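Local coordinates for protein cycloalternan-forming enzyme (Listeria monocytogenes serovar 1/2a, PDB 5F7U) that belongs to glycoside hydrolase family 31, with a TIM barrel flanked by beta-rich domains and glucose units bound at the mouth of the barrel, at residues N273-Q278 against H661-D666; F584-T589 against S600-S605; D808-G813 against L917-A922. The protein carries 1 engineered substitution. All blocks are in the same frame, centred on the assembly; numbering follows the deposited sequence.

In the fold
Interactions 1 and 2 line one glucose-binding pocket, their centres 9 Å apart, and both touch the same two glucose units. Interaction 2 joins the loops that follow the fifth and sixth strands of the TIM barrel. Along the chain it falls between the two halves of interaction 1, whose 273-278 loop comes from the mutarotase-like N-terminal family region and whose 661-666 loop follows the eighth strand. Gln276 N and Gln278 NE2 both probably bond to Asp602 O, tying the two contacts together. Parts far apart in sequence thus build one sugar site. Interaction 3, later in sequence, packs a loop on a strand of a separate mixed sheet, its centre 42 Å and 38 Å from theirs.

Interaction 1 (N273-Q278 against H661-D666); sequences NEYQDQ and HSEKSD. With GLC (alpha-D-glucopyranose), chain F; GLC (alpha-D-glucopyranose), chain B.
Tyr275 OH donates a very short hydrogen bond to Glu663 OE2, 2.5 Å long, and this is the one direct bond between the two loops. It spans the mouth of the TIM barrel: Glu663 sits in the loop after barrel strand 657-660, whereas Tyr275 is carried in by a loop of the mutarotase-like N-terminal region. The two side chains approach from opposite directions, and the carboxylate lies nearly coplanar with the phenol ring, 13° apart, with OE2 at the ring edge. Glu663 reaches across with CG anti to the backbone N (chi1 -177°) and an extended chain beyond it.

Glu663 OE2 also accepts from O6 of the chain F glucose at 3.0 Å, so one oxygen carries both the tyrosine and the sugar. The other oxygen, Glu663 OE1, is held by Lys664 NZ at 2.8 Å in a salt bridge and by Thr636 OG1, which should fix the rotation of the carboxylate. CG of Gln276 lies over one face of the Tyr275 ring, off toward its rim.

On the 661-666 loop, His661 serves the second sugar of the pocket, and its ring meets that of Phe635. Its NE2 donates to O4 of the chain B glucose at 2.9 Å, with an N-H...O angle of 148°, and shares a 3.1 Å bond with O3 of that sugar; O4 lies near the plane of the ring, at its edge.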
# COMPACT_ATOMS: atom_id res chain seq x y z
N ASN A 273 -6.00 9.16 14.29
CA ASN A 273 -6.61 7.89 14.68
C ASN A 273 -8.14 7.98 14.55
O ASN A 273 -8.82 8.43 15.50
CB ASN A 273 -6.16 7.47 16.10
CG ASN A 273 -6.92 6.24 16.62
OD1 ASN A 273 -7.51 5.52 15.83
ND2 ASN A 273 -6.94 6.04 17.93
N GLU A 274 -8.67 7.59 13.38
CA GLU A 274 -10.13 7.62 13.11
C GLU A 274 -10.66 6.20 13.06
O GLU A 274 -10.31 5.44 12.17
CB GLU A 274 -10.45 8.34 11.78
CG GLU A 274 -11.96 8.50 11.51
CD GLU A 274 -12.66 9.41 12.53
OE1 GLU A 274 -11.98 10.24 13.17
OE2 GLU A 274 -13.89 9.29 12.72
N TYR A 275 -11.50 5.87 14.04
CA TYR A 275 -12.02 4.50 14.18
C TYR A 275 -13.18 4.25 13.21
O TYR A 275 -14.17 5.00 13.23
CB TYR A 275 -12.45 4.35 15.63
CG TYR A 275 -13.04 3.02 16.03
CD1 TYR A 275 -12.23 1.89 16.21
CD2 TYR A 275 -14.41 2.90 16.30
CE1 TYR A 275 -12.78 0.67 16.61
CE2 TYR A 275 -14.97 1.69 16.70
CZ TYR A 275 -14.14 0.58 16.86
OH TYR A 275 -14.70 -0.63 17.25
N GLN A 276 -13.06 3.22 12.36
CA GLN A 276 -14.16 2.71 11.50
C GLN A 276 -14.63 3.56 10.31
O GLN A 276 -15.05 3.00 9.30
CB GLN A 276 -15.40 2.33 12.33
CG GLN A 276 -15.23 1.13 13.25
CD GLN A 276 -16.52 0.77 14.01
OE1 GLN A 276 -16.54 -0.17 14.80
NE2 GLN A 276 -17.58 1.51 13.77
N ASP A 277 -14.62 4.88 10.43
CA ASP A 277 -15.20 5.70 9.35
C ASP A 277 -14.15 6.55 8.62
O ASP A 277 -14.38 7.72 8.28
CB ASP A 277 -16.39 6.54 9.86
CG ASP A 277 -15.99 7.57 10.90
OD1 ASP A 277 -14.83 7.51 11.38
OD2 ASP A 277 -16.82 8.45 11.23
N GLN A 278 -13.01 5.94 8.35
CA GLN A 278 -11.93 6.65 7.67
C GLN A 278 -12.35 7.14 6.29
O GLN A 278 -12.01 8.26 5.92
CB GLN A 278 -10.68 5.72 7.55
CG GLN A 278 -10.15 5.15 8.87
CD GLN A 278 -10.79 3.81 9.26
OE1 GLN A 278 -11.79 3.39 8.68
NE2 GLN A 278 -10.20 3.12 10.24
N HIS A 661 -7.68 -10.94 12.32
CA HIS A 661 -7.63 -10.23 13.61
C HIS A 661 -9.05 -9.95 14.08
O HIS A 661 -10.01 -9.94 13.26
CB HIS A 661 -6.80 -8.92 13.45
CG HIS A 661 -6.65 -8.14 14.72
ND1 HIS A 661 -6.26 -8.71 15.91
CD2 HIS A 661 -6.87 -6.82 14.98
CE1 HIS A 661 -6.24 -7.78 16.85
NE2 HIS A 661 -6.60 -6.62 16.31
N SER A 662 -9.21 -9.75 15.39
CA SER A 662 -10.50 -9.41 15.95
C SER A 662 -10.35 -8.48 17.14
O SER A 662 -9.40 -8.58 17.91
CB SER A 662 -11.30 -10.66 16.34
OG SER A 662 -10.54 -11.49 17.20
N GLU A 663 -11.34 -7.60 17.30
CA GLU A 663 -11.31 -6.55 18.32
C GLU A 663 -11.64 -6.98 19.76
O GLU A 663 -10.99 -6.53 20.72
CB GLU A 663 -12.30 -5.47 17.90
CG GLU A 663 -12.31 -4.30 18.86
CD GLU A 663 -13.39 -3.29 18.54
OE1 GLU A 663 -14.60 -3.66 18.54
OE2 GLU A 663 -13.01 -2.13 18.31
N LYS A 664 -12.68 -7.79 19.93
CA LYS A 664 -13.29 -7.94 21.27
C LYS A 664 -12.39 -8.69 22.25
O LYS A 664 -11.70 -9.64 21.88
CB LYS A 664 -14.68 -8.59 21.18
CG LYS A 664 -15.73 -7.80 20.39
CD LYS A 664 -15.99 -6.42 20.99
CE LYS A 664 -17.18 -5.75 20.33
NZ LYS A 664 -16.89 -4.33 19.95
N SER A 665 -12.38 -8.23 23.49
CA SER A 665 -11.41 -8.74 24.47
C SER A 665 -11.85 -10.00 25.20
O SER A 665 -11.01 -10.80 25.60
CB SER A 665 -11.04 -7.65 25.48
OG SER A 665 -12.21 -7.27 26.22
N ASP A 666 -13.17 -10.18 25.40
CA ASP A 666 -13.67 -11.38 26.10
C ASP A 666 -15.09 -11.72 25.64
O ASP A 666 -16.03 -11.73 26.44
CB ASP A 666 -13.60 -11.18 27.63
CG ASP A 666 -13.89 -12.44 28.42
OD1 ASP A 666 -13.70 -13.58 27.92
OD2 ASP A 666 -14.32 -12.28 29.58
C1 GLC F . -10.06 2.63 20.23
C2 GLC F . -8.62 3.05 19.93
C3 GLC F . -7.97 2.14 18.88
C4 GLC F . -7.99 0.67 19.34
C5 GLC F . -9.46 0.31 19.66
C6 GLC F . -9.63 -1.09 20.23
O1 GLC F . -10.91 2.93 19.12
O2 GLC F . -8.62 4.40 19.45
O3 GLC F . -6.64 2.59 18.61
O4 GLC F . -7.50 -0.22 18.32
O5 GLC F . -10.13 1.22 20.55
O6 GLC F . -10.19 -1.84 19.16
C1 GLC B . -6.12 -0.64 18.42
C2 GLC B . -5.72 -1.46 17.18
C3 GLC B . -6.39 -2.85 17.13
C4 GLC B . -6.15 -3.60 18.45
C5 GLC B . -6.40 -2.69 19.67
C6 GLC B . -6.02 -3.34 20.99
O2 GLC B . -5.89 -0.68 15.99
O3 GLC B . -5.87 -3.65 16.05
O4 GLC B . -7.02 -4.75 18.53
O5 GLC B . -5.74 -1.41 19.58
O6 GLC B . -6.49 -2.44 22.02

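Interaction 2 (F584-T589 against S600-S605); sequences FSRSGT and SGDQTS. With GLC (alpha-D-glucopyranose), chain F; GLC (alpha-D-glucopyranose), chain B.
Arg586 and Asp602 approach each other and together hold two linked glucose units, on two neighbouring loops at the rim of the TIM barrel. Phe584 begins the first segment on barrel strand 584-585, its ring resting on Ala629 and Ile597. Ser585 ends the strand, its OG bonded to Thr536 OG1.

Arg586 is the first loop residue and the one that crosses. Its CG sits in the crowded position between the backbone N and the carbonyl carbon (chi1 66°), and the chain then runs extended to NE, carrying the guanidinium over to the sugars. Arg586 NH1 donates to O3 of the chain F glucose at 2.8 Å, fairly straight at 157°. Weak bonds run from NH1 to O2 of the chain B glucose at 3.0 Å and from NH2 to O3 of the chain F glucose at 3.3 Å. All approach the edge of the guanidinium, near its plane, while Glu540 OE1 makes a salt bridge with NE.

Arg586 NH1 also makes a long salt bridge, 3.7 Å, with Asp602 OD2. The chain B O2 donates to Asp602 OD1 at 2.5 Å, so this hydroxyl is held between the acid and the arginine. Asp602 OD2 comes within 3.1 Å of O4 of the chain F glucose, the oxygen linking the two sugars.

Ser587 and Thr589 then anchor the end of the segment, their hydroxyls bonding to Tyr285 O and Ala287 O. Within the 600-605 loop, Ser600 OG donates to Gln603 OE1, which also bonds Ser613 on helix 607-622. Strand 584-585 lies between parallel strands 534-536 and 597-599; the 600-605 loop follows the latter, with Ser600 against strand 628-631, and helix 555-577 packs against Ser585, Ser587 and Thr589.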
# COMPACT_ATOMS: atom_id res chain seq x y z
N PHE A 584 4.86 -4.40 13.07
CA PHE A 584 3.53 -4.43 12.47
C PHE A 584 2.87 -3.18 13.07
O PHE A 584 2.63 -3.12 14.29
CB PHE A 584 2.87 -5.75 12.92
CG PHE A 584 1.65 -6.14 12.13
CD1 PHE A 584 0.40 -5.55 12.40
CD2 PHE A 584 1.72 -7.18 11.18
CE1 PHE A 584 -0.75 -5.93 11.70
CE2 PHE A 584 0.57 -7.57 10.48
CZ PHE A 584 -0.66 -6.94 10.74
N SER A 585 2.62 -2.17 12.23
CA SER A 585 2.23 -0.82 12.73
C SER A 585 1.13 -0.22 11.88
O SER A 585 0.82 -0.76 10.81
CB SER A 585 3.43 0.12 12.70
OG SER A 585 4.53 -0.47 13.37
N ARG A 586 0.52 0.87 12.33
CA ARG A 586 -0.54 1.50 11.51
C ARG A 586 -0.28 2.93 11.08
O ARG A 586 -0.84 3.37 10.07
CB ARG A 586 -1.91 1.40 12.17
CG ARG A 586 -2.04 2.19 13.44
CD ARG A 586 -3.46 2.15 13.97
NE ARG A 586 -3.55 3.20 14.97
CZ ARG A 586 -4.44 3.25 15.96
NH1 ARG A 586 -5.37 2.28 16.11
NH2 ARG A 586 -4.41 4.29 16.79
N SER A 587 0.58 3.65 11.82
CA SER A 587 0.70 5.09 11.63
C SER A 587 2.07 5.50 11.13
O SER A 587 3.06 4.89 11.51
CB SER A 587 0.44 5.83 12.94
OG SER A 587 0.38 7.24 12.68
N GLY A 588 2.12 6.55 10.32
CA GLY A 588 3.42 7.10 9.93
C GLY A 588 3.34 8.14 8.84
O GLY A 588 2.25 8.53 8.42
N THR A 589 4.51 8.61 8.42
CA THR A 589 4.57 9.57 7.31
C THR A 589 5.68 9.13 6.34
O THR A 589 6.05 7.96 6.34
CB THR A 589 4.69 11.03 7.83
OG1 THR A 589 4.50 11.93 6.73
CG2 THR A 589 6.02 11.26 8.52
N SER A 600 -4.12 -1.58 7.74
CA SER A 600 -5.09 -0.50 7.46
C SER A 600 -5.97 -0.09 8.64
O SER A 600 -6.88 0.73 8.49
CB SER A 600 -5.92 -0.89 6.23
OG SER A 600 -6.79 -1.96 6.56
N GLY A 601 -5.71 -0.63 9.83
CA GLY A 601 -6.39 -0.15 11.03
C GLY A 601 -7.77 -0.73 11.27
O GLY A 601 -8.05 -1.87 10.89
N ASP A 602 -8.64 0.06 11.90
CA ASP A 602 -9.82 -0.49 12.58
C ASP A 602 -11.02 -0.32 11.70
O ASP A 602 -11.50 0.81 11.52
CB ASP A 602 -10.06 0.26 13.90
CG ASP A 602 -8.91 0.10 14.90
OD1 ASP A 602 -8.13 -0.86 14.81
OD2 ASP A 602 -8.78 0.97 15.80
N GLN A 603 -11.50 -1.43 11.15
CA GLN A 603 -12.61 -1.42 10.18
C GLN A 603 -13.67 -2.46 10.53
O GLN A 603 -13.43 -3.43 11.25
CB GLN A 603 -12.10 -1.61 8.75
CG GLN A 603 -11.03 -0.58 8.36
CD GLN A 603 -10.57 -0.74 6.93
OE1 GLN A 603 -9.54 -1.35 6.67
NE2 GLN A 603 -11.39 -0.26 5.98
N THR A 604 -14.87 -2.27 10.00
CA THR A 604 -15.97 -3.21 10.29
C THR A 604 -16.05 -4.35 9.27
O THR A 604 -15.51 -4.26 8.16
CB THR A 604 -17.33 -2.51 10.34
OG1 THR A 604 -17.52 -1.78 9.13
CG2 THR A 604 -17.44 -1.56 11.52
N SER A 605 -16.73 -5.41 9.66
CA SER A 605 -16.90 -6.60 8.80
C SER A 605 -18.02 -6.38 7.79
O SER A 605 -19.09 -7.01 7.86
CB SER A 605 -17.14 -7.85 9.66
OG SER A 605 -15.95 -8.13 10.39
C1 GLC F . -10.06 2.63 20.23
C2 GLC F . -8.62 3.05 19.93
C3 GLC F . -7.97 2.14 18.88
C4 GLC F . -7.99 0.67 19.34
C5 GLC F . -9.46 0.31 19.66
C6 GLC F . -9.63 -1.09 20.23
O1 GLC F . -10.91 2.93 19.12
O2 GLC F . -8.62 4.40 19.45
O3 GLC F . -6.64 2.59 18.61
O4 GLC F . -7.50 -0.22 18.32
O5 GLC F . -10.13 1.22 20.55
O6 GLC F . -10.19 -1.84 19.16
C1 GLC B . -6.12 -0.64 18.42
C2 GLC B . -5.72 -1.46 17.18
C3 GLC B . -6.39 -2.85 17.13
C4 GLC B . -6.15 -3.60 18.45
C5 GLC B . -6.40 -2.69 19.67
C6 GLC B . -6.02 -3.34 20.99
O2 GLC B . -5.89 -0.68 15.99
O3 GLC B . -5.87 -3.65 16.05
O4 GLC B . -7.02 -4.75 18.53
O5 GLC B . -5.74 -1.41 19.58
O6 GLC B . -6.49 -2.44 22.02

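Interaction 3 (D808-G813 against L917-A922); sequences DGYQLG and LTYVKA
Tyr810 and Tyr919 share a first torsion, with CG opposite the carbonyl carbon and beside the backbone N (chi1 -79° and -63°), and from their two backbones the side chains slide past each other in opposite directions. Tyr919 rises from strand 917-922 of a mixed beta sheet, between strands 874-879 and 908-912, while Tyr810 hangs from the loop after edge strand 801-806. Their rings meet obliquely, centroids 5.3 Å apart and planes at 54°. The tightest approach is Tyr810 CB to Tyr919 CE2 at 3.5 Å, and helix 899-904 packs against both residues through Leu899.

Two waters carry the polar side of the contact. One joins the loop to the strand: it donates to Gly809 O at 2.9 Å, accepts from Gln811 NE2 at 2.8 Å and bonds Tyr919 OH at 2.7 Å. Gln811, bent at its second torsion, crosses Tyr919 at about a right angle, and its NE2 also bonds Asp912 OD2.

At the far end, Tyr810 OH is bonded to Thr875 OG1, and Lys921 NZ to Phe902 O and Ala905 O. The second water lies at the edge of the Tyr810 ring, in its plane, 2.7 Å from Tyr810 OH, and accepts from Lys921 NZ at 2.8 Å.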
# COMPACT_ATOMS: atom_id res chain seq x y z
N ASP A 808 3.87 -32.96 -4.85
CA ASP A 808 3.86 -33.91 -5.96
C ASP A 808 2.56 -33.90 -6.79
O ASP A 808 2.49 -34.55 -7.84
CB ASP A 808 4.12 -35.34 -5.45
CG ASP A 808 5.58 -35.58 -5.14
OD1 ASP A 808 6.43 -34.68 -5.32
OD2 ASP A 808 5.90 -36.71 -4.70
N GLY A 809 1.53 -33.23 -6.29
CA GLY A 809 0.28 -33.07 -7.03
C GLY A 809 0.37 -32.01 -8.12
O GLY A 809 -0.38 -32.04 -9.09
N TYR A 810 1.28 -31.05 -7.94
CA TYR A 810 1.57 -30.02 -8.95
C TYR A 810 0.37 -29.12 -9.36
O TYR A 810 0.37 -28.53 -10.44
CB TYR A 810 2.23 -30.66 -10.18
CG TYR A 810 3.70 -30.96 -10.00
CD1 TYR A 810 4.66 -29.93 -10.04
CD2 TYR A 810 4.15 -32.27 -9.79
CE1 TYR A 810 6.01 -30.20 -9.88
CE2 TYR A 810 5.51 -32.54 -9.63
CZ TYR A 810 6.43 -31.50 -9.68
OH TYR A 810 7.77 -31.78 -9.53
N GLN A 811 -0.64 -29.03 -8.50
CA GLN A 811 -1.74 -28.09 -8.74
C GLN A 811 -1.67 -26.94 -7.73
O GLN A 811 -1.23 -27.14 -6.61
CB GLN A 811 -3.10 -28.78 -8.62
CG GLN A 811 -3.28 -29.95 -9.61
CD GLN A 811 -3.53 -29.49 -11.05
OE1 GLN A 811 -4.34 -28.60 -11.27
NE2 GLN A 811 -2.83 -30.10 -12.03
N LEU A 812 -2.14 -25.77 -8.14
CA LEU A 812 -2.29 -24.65 -7.21
C LEU A 812 -3.30 -25.02 -6.13
O LEU A 812 -4.29 -25.70 -6.41
CB LEU A 812 -2.72 -23.38 -7.94
CG LEU A 812 -1.67 -22.77 -8.87
CD1 LEU A 812 -2.33 -21.69 -9.71
CD2 LEU A 812 -0.48 -22.23 -8.08
N GLY A 813 -3.04 -24.62 -4.89
CA GLY A 813 -3.95 -24.89 -3.79
C GLY A 813 -3.71 -26.19 -3.03
O GLY A 813 -4.60 -26.68 -2.35
N LEU A 917 -0.31 -27.70 -19.80
CA LEU A 917 1.02 -27.40 -19.30
C LEU A 917 1.95 -28.57 -19.53
O LEU A 917 1.61 -29.70 -19.21
CB LEU A 917 0.99 -27.11 -17.80
CG LEU A 917 0.21 -25.87 -17.34
CD1 LEU A 917 0.11 -25.90 -15.83
CD2 LEU A 917 0.91 -24.60 -17.79
N THR A 918 3.12 -28.26 -20.10
CA THR A 918 4.22 -29.22 -20.19
C THR A 918 5.12 -29.14 -18.94
O THR A 918 5.73 -28.10 -18.68
CB THR A 918 5.08 -29.01 -21.43
OG1 THR A 918 4.24 -28.99 -22.60
CG2 THR A 918 6.09 -30.15 -21.57
N TYR A 919 5.22 -30.25 -18.21
CA TYR A 919 6.11 -30.30 -17.06
C TYR A 919 7.47 -30.79 -17.53
O TYR A 919 7.53 -31.77 -18.27
CB TYR A 919 5.62 -31.29 -15.99
CG TYR A 919 4.28 -31.03 -15.30
CD1 TYR A 919 3.31 -30.17 -15.85
CD2 TYR A 919 3.95 -31.72 -14.13
CE1 TYR A 919 2.09 -29.98 -15.23
CE2 TYR A 919 2.72 -31.54 -13.51
CZ TYR A 919 1.80 -30.68 -14.06
OH TYR A 919 0.58 -30.50 -13.46
N VAL A 920 8.55 -30.13 -17.10
CA VAL A 920 9.92 -30.58 -17.43
C VAL A 920 10.75 -30.60 -16.14
O VAL A 920 10.94 -29.56 -15.51
CB VAL A 920 10.62 -29.68 -18.49
CG1 VAL A 920 12.02 -30.20 -18.80
CG2 VAL A 920 9.80 -29.61 -19.78
N LYS A 921 11.22 -31.79 -15.76
CA LYS A 921 12.07 -31.93 -14.58
C LYS A 921 13.54 -31.93 -14.99
O LYS A 921 13.95 -32.75 -15.82
CB LYS A 921 11.74 -33.22 -13.82
CG LYS A 921 12.52 -33.40 -12.53
CD LYS A 921 12.09 -34.68 -11.82
CE LYS A 921 10.76 -34.53 -11.10
NZ LYS A 921 10.46 -35.71 -10.24
N ALA A 922 14.30 -31.02 -14.40
CA ALA A 922 15.77 -30.96 -14.55
C ALA A 922 16.39 -31.25 -13.20
O ALA A 922 15.92 -30.76 -12.18
CB ALA A 922 16.21 -29.59 -15.05
O HOH W 1 -0.90 -32.19 -11.90
O HOH W 2 8.47 -34.30 -8.79